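Local atomic coordinates of esterase Rv0045c (Mycobacterium tuberculosis, PDB entry 6WYN), a protein that hydrolyses carboxylic esters, preferring short, straight alkyl chains and working best on four-atom ones, under metal-dependent allosteric regulation. Residues P130-S134 with L159-L164. Numbering follows the deposited sequence.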
# COMPACT_ATOMS: atom_id res chain seq x y z
N PRO A 130 -10.15 4.20 5.75
CA PRO A 130 -9.04 5.11 5.91
C PRO A 130 -9.06 5.80 7.27
O PRO A 130 -8.01 6.03 7.84
CB PRO A 130 -9.26 6.14 4.79
CG PRO A 130 -10.03 5.39 3.73
CD PRO A 130 -10.90 4.43 4.50
N GLN A 131 -10.24 6.23 7.73
CA GLN A 131 -10.40 6.97 9.01
C GLN A 131 -9.96 6.11 10.23
O GLN A 131 -9.29 6.68 11.13
CB GLN A 131 -11.86 7.39 9.15
CG GLN A 131 -12.26 8.52 8.18
CD GLN A 131 -12.65 8.32 6.72
OE1 GLN A 131 -12.62 7.23 6.08
NE2 GLN A 131 -13.06 9.47 6.15
N LEU A 132 -10.43 4.88 10.29
CA LEU A 132 -10.12 3.85 11.35
C LEU A 132 -8.60 3.51 11.27
O LEU A 132 -7.87 3.56 12.30
CB LEU A 132 -11.05 2.64 11.15
CG LEU A 132 -12.53 2.88 11.55
CD1 LEU A 132 -13.55 1.75 11.20
CD2 LEU A 132 -12.61 3.22 13.02
N ASN A 133 -8.10 3.29 10.05
CA ASN A 133 -6.67 2.95 9.78
C ASN A 133 -5.81 4.05 10.33
O ASN A 133 -4.86 3.75 11.08
CB ASN A 133 -6.32 2.80 8.31
CG ASN A 133 -6.98 1.62 7.72
OD1 ASN A 133 -7.50 0.77 8.44
ND2 ASN A 133 -7.03 1.57 6.40
N SER A 134 -6.17 5.30 10.02
CA SER A 134 -5.45 6.50 10.48
C SER A 134 -5.46 6.60 12.01
O SER A 134 -4.46 6.99 12.59
CB SER A 134 -6.07 7.70 9.84
OG SER A 134 -5.25 8.85 10.04
N LEU A 159 -5.54 7.05 0.79
CA LEU A 159 -6.65 7.73 1.53
C LEU A 159 -6.32 7.70 3.04
O LEU A 159 -6.51 8.73 3.71
CB LEU A 159 -7.98 7.04 1.21
CG LEU A 159 -8.33 6.96 -0.28
CD1 LEU A 159 -9.78 6.61 -0.47
CD2 LEU A 159 -8.02 8.27 -0.98
N THR A 160 -5.67 6.64 3.52
CA THR A 160 -5.18 6.59 4.92
C THR A 160 -4.22 7.75 5.14
O THR A 160 -4.34 8.45 6.14
CB THR A 160 -4.60 5.21 5.27
OG1 THR A 160 -5.66 4.29 5.02
CG2 THR A 160 -4.16 5.11 6.71
N ALA A 161 -3.34 8.00 4.17
CA ALA A 161 -2.35 9.08 4.25
C ALA A 161 -3.05 10.43 4.31
O ALA A 161 -2.58 11.29 5.05
CB ALA A 161 -1.39 9.04 3.09
N ILE A 162 -4.09 10.63 3.52
CA ILE A 162 -4.83 11.90 3.55
C ILE A 162 -5.34 12.12 4.98
O ILE A 162 -5.13 13.19 5.50
CB ILE A 162 -5.98 11.90 2.53
CG1 ILE A 162 -5.43 12.04 1.11
CG2 ILE A 162 -6.96 13.03 2.87
CD1 ILE A 162 -6.43 11.74 0.03
N ARG A 163 -6.00 11.12 5.57
CA ARG A 163 -6.58 11.26 6.93
C ARG A 163 -5.46 11.53 7.94
O ARG A 163 -5.57 12.52 8.72
CB ARG A 163 -7.44 10.05 7.28
CG ARG A 163 -8.20 10.28 8.59
CD ARG A 163 -8.79 11.68 8.80
NE ARG A 163 -9.35 11.84 10.14
CZ ARG A 163 -9.88 12.96 10.63
NH1 ARG A 163 -10.34 12.98 11.87
NH2 ARG A 163 -9.96 14.06 9.90
N LEU A 164 -4.33 10.82 7.84
CA LEU A 164 -3.17 11.13 8.71
C LEU A 164 -2.74 12.59 8.56
O LEU A 164 -2.46 13.25 9.59
CB LEU A 164 -2.00 10.20 8.39
CG LEU A 164 -2.16 8.77 8.87
CD1 LEU A 164 -1.11 7.87 8.22
CD2 LEU A 164 -2.03 8.70 10.40
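Ser134 presses into the surface of helix 156-167 between Arg163 and Leu164. Its CB rests on the aliphatic base of Arg163, 3.6 Å from that residue's CG. With chi1 at -168°, OG swings away from its own backbone N and lies 3.2 Å from Leu164 CD2. The same hydroxyl oxygen sits 3.1 Å from Leu164 N, but the angle is too poor for a hydrogen bond, and that amide is already bonded to Thr160 O one helical turn back. One turn before Leu164, Thr160 divides its two branches between atoms of Asn133, the residue preceding Ser134: CG2 packs 3.5 Å from Asn133 CB, while OG1 receives a weak but nearly straight bond from Asn133 ND2 (3.3 Å, 166° at the hydrogen). The two side chains cross at about a right angle. OG1 is also hydrogen-bonded to Leu156 O, and ND2 makes a second weak bond to Tyr128 O. At the N-terminal end of helix 130-144 the Pro130 ring lies alongside Leu159, with CG 3.6 Å from Leu159 CB.

Small side chains at the interface go with a close approach: the two short axes come within 8.1 Å at a signed crossing angle of -60°, and the CA atoms of Pro130 and Thr160 are only 4.3 Å apart. Arg163 contributes CB and CG to this packing; its chain then bends at chi2, and NH2 forms a salt bridge with Asp265 of helix 260-268. In this alpha/beta hydrolase, helix 156-167 directly follows Ser155, the inferred nucleophile. The chemistry therefore implies that helix 130-144 is seated against helix 156-167 mainly by apolar packing, with one weak polar bond across the two segments and the arginine's charge paired beyond them.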